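PDB 6K10: aldehyde dehydrogenase from Staphylococcus aureus, which oxidises the carotenoid aldehyde 4,4'-diaponeurosporen-4-al to 4,4'-diaponeurosporenoic acid with NAD+, a step in making the yellow-orange virulence pigment staphyloxanthin. Local coordinates for residues 238-241 and 242-246; 248-251 and 252-255; 271-274 and 275-279; 331-334 and 335-339; 400-403 and 404-407. The protein carries 1 engineered substitution. One frame throughout, in Å; residues are numbered along the deposited sequence. Where two conformers were deposited one is given.

Contact 1 (238-241 and 242-246); sequences RICF and GKFTN
Phe-244 turns the rim of its ring to Cys-240, one helical turn back. CD2 meets Cys-240 CB at 4.1 Å, and the sulfur SG sits 5.3 Å from the centroid of the Phe-244 ring, 79° off the normal, an edge-on Cys sulfur-aromatic contact. The carbonyl Cys-240 O also lies at this edge, near the ring plane, while accepting the backbone N-H of Phe-244. One face of the same ring is taken up by CG of Lys-243, which stands over its centre; the rest of the lysine chain bends at chi2 (60°) and carries NZ away to the carbonyls of Pro-254, Gly-346 and Ile-348. All this happens on the last turns of helix 232-244, the crossover helix of the beta-alpha-beta unit that runs from strand 223-226 to strand 256-260. Near the helix end Thr-245 folds its side chain back: with OG1 beside its own backbone N (chi1 -70°), the hydroxyl donates to Phe-241 O at 2.6 Å, in the carbonyl plane. The Thr-245 N-H reaches the same oxygen only weakly, at 3.4 Å between Thr-245 N and Phe-241 O. Phe-241 packs on Leu-401 and Met-402 of its own chain and on His-449 of the second subunit.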
loop_
_atom_site.group_PDB
_atom_site.type_symbol
_atom_site.label_atom_id
_atom_site.label_comp_id
_atom_site.label_asym_id
_atom_site.label_seq_id
_atom_site.Cartn_x
_atom_site.Cartn_y
_atom_site.Cartn_z
ATOM N N ARG A 238 7.711 12.505 30.131
ATOM C CA ARG A 238 7.617 11.791 28.862
ATOM C C ARG A 238 7.349 12.741 27.697
ATOM O O ARG A 238 7.784 12.482 26.569
ATOM C CB ARG A 238 6.548 10.701 28.969
ATOM C CG ARG A 238 6.898 9.684 30.053
ATOM C CD ARG A 238 5.813 8.659 30.337
ATOM N NE ARG A 238 6.274 7.733 31.371
ATOM C CZ ARG A 238 5.557 6.740 31.887
ATOM N NH1 ARG A 238 4.313 6.522 31.482
ATOM N NH2 ARG A 238 6.094 5.967 32.823
ATOM N N ILE A 239 6.662 13.856 27.952
ATOM C CA ILE A 239 6.478 14.870 26.915
ATOM C C ILE A 239 7.816 15.512 26.559
ATOM O O ILE A 239 8.182 15.615 25.380
ATOM C CB ILE A 239 5.452 15.933 27.362
ATOM C CG1 ILE A 239 4.028 15.378 27.301
ATOM C CG2 ILE A 239 5.559 17.185 26.495
ATOM C CD1 ILE A 239 3.015 16.178 28.116
ATOM N N CYS A 240 8.568 15.949 27.575
ATOM C CA CYS A 240 9.855 16.595 27.319
ATOM C C CYS A 240 10.827 15.646 26.633
ATOM O O CYS A 240 11.615 16.066 25.778
ATOM C CB CYS A 240 10.452 17.116 28.629
ATOM S SG CYS A 240 9.665 18.600 29.296
ATOM N N PHE A 241 10.789 14.365 27.003
ATOM C CA PHE A 241 11.618 13.364 26.344
ATOM C C PHE A 241 11.351 13.326 24.842
ATOM O O PHE A 241 12.280 13.391 24.028
ATOM C CB PHE A 241 11.367 11.988 26.971
ATOM C CG PHE A 241 11.979 10.854 26.199
ATOM C CD1 PHE A 241 13.327 10.569 26.310
ATOM C CD2 PHE A 241 11.203 10.067 25.367
ATOM C CE1 PHE A 241 13.888 9.525 25.603
ATOM C CE2 PHE A 241 11.760 9.023 24.659
ATOM C CZ PHE A 241 13.104 8.751 24.775
ATOM N N GLY A 242 10.078 13.222 24.454
ATOM C CA GLY A 242 9.737 13.162 23.044
ATOM C C GLY A 242 9.826 14.493 22.327
ATOM O O GLY A 242 10.026 14.515 21.108
ATOM N N LYS A 243 9.692 15.600 23.055
ATOM C CA LYS A 243 9.692 16.918 22.435
ATOM C C LYS A 243 11.097 17.460 22.201
ATOM O O LYS A 243 11.380 17.985 21.122
ATOM C CB LYS A 243 8.899 17.910 23.293
ATOM C CG LYS A 243 9.035 19.363 22.855
ATOM C CD LYS A 243 8.544 19.545 21.427
ATOM C CE LYS A 243 8.319 21.008 21.085
ATOM N NZ LYS A 243 7.649 21.155 19.759
ATOM N N PHE A 244 11.991 17.342 23.178
ATOM C CA PHE A 244 13.269 18.035 23.118
ATOM C C PHE A 244 14.436 17.128 22.753
ATOM O O PHE A 244 15.569 17.608 22.647
ATOM C CB PHE A 244 13.508 18.758 24.444
ATOM C CG PHE A 244 12.495 19.832 24.699
ATOM C CD1 PHE A 244 12.513 20.996 23.949
ATOM C CD2 PHE A 244 11.487 19.654 25.630
ATOM C CE1 PHE A 244 11.563 21.980 24.148
ATOM C CE2 PHE A 244 10.535 20.636 25.836
ATOM C CZ PHE A 244 10.575 21.802 25.094
ATOM N N THR A 245 14.185 15.838 22.548
ATOM C CA THR A 245 15.100 15.019 21.769
ATOM C C THR A 245 15.265 15.626 20.379
ATOM O O THR A 245 14.288 16.044 19.751
ATOM C CB THR A 245 14.565 13.586 21.664
ATOM O OG1 THR A 245 14.654 12.943 22.943
ATOM C CG2 THR A 245 15.350 12.780 20.635
ATOM N N ASN A 246 16.514 15.696 19.914
ATOM C CA ASN A 246 16.855 16.260 18.602
ATOM C C ASN A 246 16.395 17.709 18.468
ATOM O O ASN A 246 16.130 18.186 17.361
ATOM C CB ASN A 246 16.285 15.411 17.461
ATOM C CG ASN A 246 17.064 15.575 16.166
ATOM O OD1 ASN A 246 18.255 15.889 16.178
ATOM N ND2 ASN A 246 16.389 15.366 15.041
#

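Contact 2 (248-251 and 252-255); sequences GQTS and VAPD. Engineered in segment 248-251: Ser-251 (natural residue Cys).
Thr-250 puts OG1 beside its backbone N (chi1 -51°), which places the methyl CG2 anti to that N, while Val-252 has CG1 anti to its carbonyl carbon (chi1 -58°) and CG2 between N and C; the two CG2 methyls then meet, Thr-250 CG2 to Val-252 CG2 at 3.8 Å, with the side chains at a slant to one another. Thr-250 also gives its CB to the methyl of Ala-253, 3.7 Å from CB to CB. The backbone beneath is a type I beta turn from Thr-250 to Ala-253, closed by a weak bond of 3.2 Å from Ala-253 N to Thr-250 O. Just before it, Gln-249 centres an inverse gamma turn. Ser-251, an engineered replacement for the natural cysteine, occupies the first corner of the beta turn. One water sits between two carbonyls, 2.7 Å from Ala-253 O and 3.3 Å from Ser-251 O. The hydroxyl of Thr-250 is hydrogen-bonded to that of Tyr-123. Position 251 is the predicted nucleophile site of the aldehyde dehydrogenase family, and the Ser-251 side chain is about 6 Å from that of Glu-217, also predicted to be catalytic; with serine there, the thiol chemistry of the natural cysteine is absent from this model.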
loop_
_atom_site.group_PDB
_atom_site.type_symbol
_atom_site.label_atom_id
_atom_site.label_comp_id
_atom_site.label_asym_id
_atom_site.label_seq_id
_atom_site.Cartn_x
_atom_site.Cartn_y
_atom_site.Cartn_z
ATOM N N GLY A 248 13.640 19.017 19.081
ATOM C CA GLY A 248 12.306 19.111 18.524
ATOM C C GLY A 248 12.186 18.793 17.051
ATOM O O GLY A 248 11.077 18.870 16.509
ATOM N N GLN A 249 13.280 18.427 16.389
ATOM C CA GLN A 249 13.268 18.187 14.947
ATOM C C GLN A 249 12.891 16.727 14.676
ATOM O O GLN A 249 13.687 15.908 14.215
ATOM C CB GLN A 249 14.617 18.565 14.349
ATOM C CG GLN A 249 14.990 20.013 14.666
ATOM C CD GLN A 249 16.426 20.358 14.329
ATOM O OE1 GLN A 249 16.691 21.112 13.393
ATOM N NE2 GLN A 249 17.362 19.822 15.105
ATOM N N THR A 250 11.631 16.420 14.976
ATOM C CA THR A 250 11.098 15.069 14.868
ATOM C C THR A 250 9.664 15.140 14.367
ATOM O O THR A 250 8.877 15.968 14.833
ATOM C CB THR A 250 11.147 14.342 16.219
ATOM O OG1 THR A 250 12.465 14.450 16.772
ATOM C CG2 THR A 250 10.794 12.872 16.054
ATOM N N SER A 251 9.331 14.266 13.415
ATOM C CA SER A 251 7.989 14.284 12.848
ATOM C C SER A 251 6.935 13.811 13.839
ATOM O O SER A 251 5.761 14.172 13.701
ATOM C CB SER A 251 7.948 13.438 11.576
ATOM O OG SER A 251 8.242 12.081 11.856
ATOM N N VAL A 252 7.322 13.027 14.839
ATOM C CA VAL A 252 6.394 12.564 15.864
ATOM C C VAL A 252 6.654 13.264 17.198
ATOM O O VAL A 252 6.167 12.822 18.237
ATOM C CB VAL A 252 6.439 11.034 16.010
ATOM C CG1 VAL A 252 6.106 10.365 14.679
ATOM C CG2 VAL A 252 7.797 10.589 16.498
ATOM N N ALA A 253 7.414 14.353 17.182
ATOM C CA ALA A 253 7.572 15.148 18.385
ATOM C C ALA A 253 6.247 15.810 18.750
ATOM O O ALA A 253 5.481 16.209 17.869
ATOM C CB ALA A 253 8.642 16.218 18.192
ATOM N N PRO A 254 5.944 15.925 20.040
ATOM C CA PRO A 254 4.812 16.762 20.455
ATOM C C PRO A 254 4.905 18.138 19.817
ATOM O O PRO A 254 5.841 18.899 20.077
ATOM C CB PRO A 254 4.977 16.829 21.976
ATOM C CG PRO A 254 5.593 15.512 22.314
ATOM C CD PRO A 254 6.569 15.245 21.189
ATOM N N ASP A 255 3.952 18.442 18.938
ATOM C CA ASP A 255 3.957 19.776 18.354
ATOM C C ASP A 255 3.334 20.793 19.304
ATOM O O ASP A 255 3.947 21.822 19.597
ATOM C CB ASP A 255 3.228 19.779 17.007
ATOM C CG ASP A 255 3.343 21.113 16.293
ATOM O OD1 ASP A 255 2.558 22.034 16.605
ATOM O OD2 ASP A 255 4.243 21.243 15.431
HETATM O O HOH W 1 4.632 16.760 15.342
#

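Contact 3 (271-274 and 275-279); sequences LSKT and LREFY
Thr-274 starts with CB 3.2 Å from Leu-275 N, the next amide along the helix, and then splits into two branches with different tasks. With OG1 beside the backbone N (chi1 -70°), the methyl CG2 is anti to it and runs forward over one face of the Phe-278 ring: it lies 3.7 Å from the centroid, 19° off the normal, a CH-pi contact shifted somewhat toward the rim, with CE1 the nearest ring atom to CG2 at 3.5 Å. The hydroxyl branch OG1 leaves the other way, to hydrogen bonds with Ser-236 OG, Lys-233 NZ and Ala-270 O. Both residues belong to the final turns of helix 264-279, where the N-H of each residue from Leu-275 to Phe-278 bonds to the carbonyl four back; the Phe-278 N to Thr-274 O bond, at 2.7 Å, joins the same two residues whose side chains make the CH-pi contact. On the neighbouring flank Glu-277 slants across Lys-273, OE2 reaching the aliphatic CG of the lysine at 3.8 Å. The charged ends stay apart, 5.3 Å between Lys-273 NZ and Glu-277 OE2, and the glutamate instead forms a salt bridge through OE1 to Lys-233 on helix 232-244. Pro-451 of the second subunit packs against Phe-278.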
loop_
_atom_site.group_PDB
_atom_site.type_symbol
_atom_site.label_atom_id
_atom_site.label_comp_id
_atom_site.label_asym_id
_atom_site.label_seq_id
_atom_site.Cartn_x
_atom_site.Cartn_y
_atom_site.Cartn_z
ATOM N N LEU A 271 6.598 20.815 33.633
ATOM C CA LEU A 271 7.447 20.854 32.445
ATOM C C LEU A 271 8.714 21.659 32.704
ATOM O O LEU A 271 9.815 21.242 32.329
ATOM C CB LEU A 271 6.680 21.441 31.260
ATOM C CG LEU A 271 5.570 20.604 30.623
ATOM C CD1 LEU A 271 4.695 21.491 29.757
ATOM C CD2 LEU A 271 6.153 19.460 29.806
ATOM N N SER A 272 8.573 22.825 33.339
ATOM C CA SER A 272 9.735 23.653 33.645
ATOM C C SER A 272 10.688 22.928 34.586
ATOM O O SER A 272 11.909 22.952 34.396
ATOM C CB SER A 272 9.285 24.981 34.255
ATOM O OG SER A 272 8.350 25.640 33.419
ATOM N N LYS A 273 10.142 22.276 35.615
ATOM C CA LYS A 273 10.974 21.523 36.546
ATOM C C LYS A 273 11.706 20.388 35.843
ATOM O O LYS A 273 12.895 20.155 36.094
ATOM C CB LYS A 273 10.111 20.974 37.682
ATOM C CG LYS A 273 10.839 20.018 38.602
ATOM C CD LYS A 273 9.899 19.456 39.649
ATOM C CE LYS A 273 10.208 20.003 41.027
ATOM N NZ LYS A 273 9.405 19.315 42.076
ATOM N N THR A 274 11.010 19.667 34.965
ATOM C CA THR A 274 11.621 18.550 34.250
ATOM C C THR A 274 12.758 19.029 33.355
ATOM O O THR A 274 13.820 18.398 33.285
ATOM C CB THR A 274 10.557 17.824 33.425
ATOM O OG1 THR A 274 9.663 17.127 34.300
ATOM C CG2 THR A 274 11.199 16.836 32.461
ATOM N N LEU A 275 12.549 20.149 32.661
ATOM C CA LEU A 275 13.590 20.687 31.792
ATOM C C LEU A 275 14.844 21.043 32.582
ATOM O O LEU A 275 15.966 20.826 32.111
ATOM C CB LEU A 275 13.056 21.902 31.037
ATOM C CG LEU A 275 12.010 21.564 29.975
ATOM C CD1 LEU A 275 11.314 22.815 29.459
ATOM C CD2 LEU A 275 12.662 20.797 28.835
ATOM N N ARG A 276 14.675 21.579 33.794
ATOM C CA ARG A 276 15.830 21.846 34.646
ATOM C C ARG A 276 16.496 20.550 35.094
ATOM O O ARG A 276 17.728 20.472 35.170
ATOM C CB ARG A 276 15.410 22.685 35.853
ATOM C CG ARG A 276 14.966 24.096 35.499
ATOM C CD ARG A 276 15.996 24.796 34.629
ATOM N NE ARG A 276 15.535 26.111 34.190
ATOM C CZ ARG A 276 16.115 26.823 33.231
ATOM N NH1 ARG A 276 15.628 28.010 32.896
ATOM N NH2 ARG A 276 17.180 26.347 32.601
ATOM N N GLU A 277 15.698 19.521 35.395
ATOM C CA GLU A 277 16.262 18.218 35.734
ATOM C C GLU A 277 17.023 17.626 34.556
ATOM O O GLU A 277 18.095 17.034 34.730
ATOM C CB GLU A 277 15.150 17.267 36.178
ATOM C CG GLU A 277 14.533 17.607 37.521
ATOM C CD GLU A 277 13.249 16.841 37.778
ATOM O OE1 GLU A 277 12.688 16.276 36.816
ATOM O OE2 GLU A 277 12.803 16.803 38.943
ATOM N N PHE A 278 16.474 17.773 33.347
ATOM C CA PHE A 278 17.112 17.231 32.150
ATOM C C PHE A 278 18.415 17.953 31.844
ATOM O O PHE A 278 19.461 17.322 31.652
ATOM C CB PHE A 278 16.179 17.365 30.945
ATOM C CG PHE A 278 15.116 16.309 30.856
ATOM C CD1 PHE A 278 14.794 15.517 31.943
ATOM C CD2 PHE A 278 14.423 16.126 29.669
ATOM C CE1 PHE A 278 13.806 14.553 31.843
ATOM C CE2 PHE A 278 13.435 15.168 29.564
ATOM C CZ PHE A 278 13.124 14.381 30.652
ATOM N N TYR A 279 18.363 19.281 31.780
ATOM C CA TYR A 279 19.388 20.064 31.112
ATOM C C TYR A 279 20.074 21.100 31.991
ATOM O O TYR A 279 21.028 21.733 31.525
ATOM C CB TYR A 279 18.786 20.775 29.890
ATOM C CG TYR A 279 18.071 19.862 28.912
ATOM C CD1 TYR A 279 18.745 18.833 28.269
ATOM C CD2 TYR A 279 16.722 20.046 28.619
ATOM C CE1 TYR A 279 18.098 18.006 27.367
ATOM C CE2 TYR A 279 16.067 19.223 27.719
ATOM C CZ TYR A 279 16.759 18.205 27.096
ATOM O OH TYR A 279 16.113 17.383 26.200
#

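Contact 4 (331-334 and 335-339); sequences DHVT and SDSAI
Thr-334 and Ser-337 end a type I beta turn with Ser-335 and Asp-336 at its corners. The closing bond from Ser-337 N to Thr-334 O is 3.2 Å long. Val-333, before the turn, is extended; the chain beyond Ser-337 enters a 3-10 segment at Ala-338 and Ile-339.

Side chains at both ends reinforce the turn. Thr-334 holds OG1 between its own N and carbonyl carbon (chi1 75°), which turns the hydroxyl oxygen over the corner to accept the N-H of Asp-336, 3.1 Å from N to OG1; this is an ST turn laid over the beta turn. From the far end Ser-337 reaches back, its OG taking a weak but straight bond from Thr-334 N at 3.4 Å. The same OG touches the methyl CG1 of Val-333 at 3.7 Å. That methyl also bears on CG2 of Ile-339, 3.8 Å from CG1 to CG2, the two side chains crossing at about a right angle, so the valine is shared by the turn and the start of the 3-10 segment.

The loop leads from strand 324-330 to strand 348-354. Its polar turn lies on the exposed side, with Gln-341 NE2 bonding to Ser-337 O, whereas the apolar pair faces inward: Val-333 packs on Pro-350 and Leu-352 of strand 348-354, and Ile-339 is wedged against Ile-348 and Pro-350 of that strand and Leu-304 of helix 295-307.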
loop_
_atom_site.group_PDB
_atom_site.type_symbol
_atom_site.label_atom_id
_atom_site.label_comp_id
_atom_site.label_asym_id
_atom_site.label_seq_id
_atom_site.Cartn_x
_atom_site.Cartn_y
_atom_site.Cartn_z
ATOM N N ASP A 331 2.340 29.916 26.683
ATOM C CA ASP A 331 1.037 29.854 27.323
ATOM C C ASP A 331 0.077 30.807 26.619
ATOM O O ASP A 331 0.493 31.706 25.884
ATOM C CB ASP A 331 1.144 30.205 28.813
ATOM C CG ASP A 331 -0.070 29.778 29.608
ATOM O OD1 ASP A 331 -0.942 29.081 29.047
ATOM O OD2 ASP A 331 -0.146 30.141 30.800
ATOM N N HIS A 332 -1.222 30.587 26.842
ATOM C CA HIS A 332 -2.284 31.429 26.281
ATOM C C HIS A 332 -2.252 31.445 24.753
ATOM O O HIS A 332 -2.588 32.451 24.123
ATOM C CB HIS A 332 -2.212 32.858 26.829
ATOM C CG HIS A 332 -2.213 32.934 28.325
ATOM N ND1 HIS A 332 -1.151 33.437 29.045
ATOM C CD2 HIS A 332 -3.148 32.572 29.237
ATOM C CE1 HIS A 332 -1.430 33.381 30.336
ATOM N NE2 HIS A 332 -2.636 32.860 30.479
ATOM N N VAL A 333 -1.851 30.331 24.150
ATOM C CA VAL A 333 -1.765 30.224 22.698
ATOM C C VAL A 333 -3.149 29.928 22.137
ATOM O O VAL A 333 -3.940 29.199 22.748
ATOM C CB VAL A 333 -0.745 29.138 22.307
ATOM C CG1 VAL A 333 -0.796 28.843 20.817
ATOM C CG2 VAL A 333 0.655 29.562 22.720
ATOM N N THR A 334 -3.455 30.503 20.978
ATOM C CA THR A 334 -4.742 30.319 20.325
ATOM C C THR A 334 -4.556 29.717 18.940
ATOM O O THR A 334 -3.437 29.534 18.451
ATOM C CB THR A 334 -5.502 31.643 20.198
ATOM O OG1 THR A 334 -4.920 32.424 19.147
ATOM C CG2 THR A 334 -5.447 32.423 21.499
ATOM N N SER A 335 -5.694 29.431 18.302
ATOM C CA SER A 335 -5.685 28.948 16.927
ATOM C C SER A 335 -5.111 29.983 15.968
ATOM O O SER A 335 -4.599 29.623 14.903
ATOM C CB SER A 335 -7.105 28.566 16.512
ATOM O OG SER A 335 -7.864 29.720 16.196
ATOM N N ASP A 336 -5.188 31.267 16.325
ATOM C CA ASP A 336 -4.676 32.331 15.468
ATOM C C ASP A 336 -3.162 32.452 15.513
ATOM O O ASP A 336 -2.578 33.041 14.596
ATOM C CB ASP A 336 -5.272 33.680 15.870
ATOM C CG ASP A 336 -6.772 33.722 15.736
ATOM O OD1 ASP A 336 -7.303 33.155 14.759
ATOM O OD2 ASP A 336 -7.421 34.339 16.606
ATOM N N SER A 337 -2.522 31.933 16.558
ATOM C CA SER A 337 -1.099 32.162 16.760
ATOM C C SER A 337 -0.290 31.652 15.575
ATOM O O SER A 337 -0.624 30.632 14.967
ATOM C CB SER A 337 -0.635 31.474 18.044
ATOM O OG SER A 337 -1.120 32.150 19.191
ATOM N N ALA A 338 0.780 32.381 15.243
ATOM C CA ALA A 338 1.684 31.934 14.189
ATOM C C ALA A 338 2.242 30.552 14.500
ATOM O O ALA A 338 2.460 29.740 13.592
ATOM C CB ALA A 338 2.819 32.941 14.008
ATOM N N ILE A 339 2.464 30.263 15.784
ATOM C CA ILE A 339 3.012 28.976 16.190
ATOM C C ILE A 339 2.035 27.831 15.937
ATOM O O ILE A 339 2.448 26.666 15.906
ATOM C CB ILE A 339 3.431 29.042 17.673
ATOM C CG1 ILE A 339 4.357 27.879 18.029
ATOM C CG2 ILE A 339 2.211 29.054 18.579
ATOM C CD1 ILE A 339 5.747 28.017 17.458
#

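Contact 5 (400-403 and 404-407); sequences TLMH and LANP
Leu-404 lays its CD1 methyl on one face of the His-403 imidazole, the residue just before it. The methyl carbon is 3.5 Å from the ring centroid and 18° off the normal, a CH-pi contact displaced toward the rim, where His-403 NE2 comes within 3.3 Å of Leu-404 CD1. The two side chains lie alongside each other and point the same way. What brings the ring there is the first torsion of the histidine: CG sits between the backbone N and the carbonyl carbon (chi1 63°), folded over the chain toward the next residue. A second apolar touch joins Met-402 to Ala-405, CE to CB at 3.7 Å; the methionine bends at both chi2 and chi3, curling its terminal methyl round to the alanine.

Beneath these pairs the backbone winds tightly, in a short 3-10 segment. Leu-404 N donates to Leu-401 O at 3.2 Å and Ala-405 N to Met-402 O at 2.9 Å, each bond spanning three residues. Farther on, Asn-406 turns its amide to the second subunit, ND2 bonding to Ser-105 and Asp-95 there, while OD1 accepts from Lys-408 N of its own chain.

Residues 400-407 belong to the loop between strands 394-397 and 418-419. Leu-404 rests on Val-252 and Phe-411, with its side chain about 6 Å from that of Ser-251 at the predicted active site; His-403 touches Ser-372 of strand 372-376, and Ile-438 of the second subunit packs on Met-402 and His-403.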
loop_
_atom_site.group_PDB
_atom_site.type_symbol
_atom_site.label_atom_id
_atom_site.label_comp_id
_atom_site.label_asym_id
_atom_site.label_seq_id
_atom_site.Cartn_x
_atom_site.Cartn_y
_atom_site.Cartn_z
ATOM N N THR A 400 5.292 9.427 24.879
ATOM C CA THR A 400 5.488 10.029 23.567
ATOM C C THR A 400 6.672 9.361 22.880
ATOM O O THR A 400 7.577 8.841 23.538
ATOM C CB THR A 400 5.724 11.557 23.618
ATOM O OG1 THR A 400 7.031 11.839 24.132
ATOM C CG2 THR A 400 4.670 12.266 24.472
ATOM N N LEU A 401 6.623 9.352 21.545
ATOM C CA LEU A 401 7.730 8.966 20.669
ATOM C C LEU A 401 8.019 7.466 20.643
ATOM O O LEU A 401 8.339 6.922 19.582
ATOM C CB LEU A 401 8.998 9.743 21.050
ATOM C CG LEU A 401 10.311 9.397 20.341
ATOM C CD1 LEU A 401 10.293 9.863 18.895
ATOM C CD2 LEU A 401 11.484 10.018 21.078
ATOM N N MET A 402 7.893 6.780 21.784
ATOM C CA MET A 402 8.407 5.415 21.902
ATOM C C MET A 402 7.632 4.379 21.091
ATOM O O MET A 402 8.096 3.237 20.995
ATOM C CB MET A 402 8.440 4.984 23.371
ATOM C CG MET A 402 9.460 5.734 24.216
ATOM S SD MET A 402 11.094 5.807 23.448
ATOM C CE MET A 402 11.672 4.127 23.678
ATOM N N HIS A 403 6.482 4.724 20.505
ATOM C CA HIS A 403 5.801 3.742 19.665
ATOM C C HIS A 403 6.586 3.437 18.394
ATOM O O HIS A 403 6.310 2.429 17.734
ATOM C CB HIS A 403 4.380 4.206 19.323
ATOM C CG HIS A 403 4.318 5.470 18.521
ATOM N ND1 HIS A 403 4.801 6.675 18.986
ATOM C CD2 HIS A 403 3.808 5.719 17.291
ATOM C CE1 HIS A 403 4.599 7.609 18.074
ATOM N NE2 HIS A 403 4.000 7.056 17.036
ATOM N N LEU A 404 7.568 4.275 18.049
ATOM C CA LEU A 404 8.478 3.989 16.947
ATOM C C LEU A 404 9.555 2.982 17.323
ATOM O O LEU A 404 10.207 2.430 16.431
ATOM C CB LEU A 404 9.150 5.280 16.466
ATOM C CG LEU A 404 8.436 6.161 15.438
ATOM C CD1 LEU A 404 7.091 6.632 15.953
ATOM C CD2 LEU A 404 9.308 7.354 15.067
ATOM N N ALA A 405 9.761 2.737 18.615
ATOM C CA ALA A 405 10.865 1.908 19.075
ATOM C C ALA A 405 10.530 0.425 19.110
ATOM O O ALA A 405 11.426 -0.389 19.353
ATOM C CB ALA A 405 11.322 2.363 20.463
ATOM N N ASN A 406 9.274 0.054 18.882
ATOM C CA ASN A 406 8.923 -1.349 18.742
ATOM C C ASN A 406 8.878 -1.685 17.261
ATOM O O ASN A 406 7.950 -1.244 16.565
ATOM C CB ASN A 406 7.576 -1.643 19.399
ATOM C CG ASN A 406 7.264 -3.130 19.456
ATOM O OD1 ASN A 406 7.947 -3.948 18.834
ATOM N ND2 ASN A 406 6.226 -3.486 20.202
ATOM N N PRO A 407 9.837 -2.452 16.732
ATOM C CA PRO A 407 9.819 -2.765 15.294
ATOM C C PRO A 407 8.647 -3.634 14.876
ATOM O O PRO A 407 8.411 -3.784 13.670
ATOM C CB PRO A 407 11.155 -3.486 15.077
ATOM C CG PRO A 407 11.458 -4.102 16.400
ATOM C CD PRO A 407 10.934 -3.141 17.435
#

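The five contacts follow one another in series along the chain, each closing a local turn, and none nests within or crosses another. Contact 1 lies on the last turns of helix 232-244, and contact 2 shapes the loop leading on to strand 256-260; Gly-242 joins the two by packing on Ala-253 and Pro-254. Contact 3 finishes helix 264-279, whose Leu-275, Phe-278 and Tyr-279 pack against Cys-240 and Phe-244 of contact 1. Contact 4 turns the chain between strands 324-330 and 348-354 and touches none of the others. Contact 5 comes back to contacts 1 and 2: Thr-400 OG1 bonds to Arg-238 O, and Leu-401 packs on Val-252 of contact 2. Contacts 1, 3 and 5 also meet the second subunit.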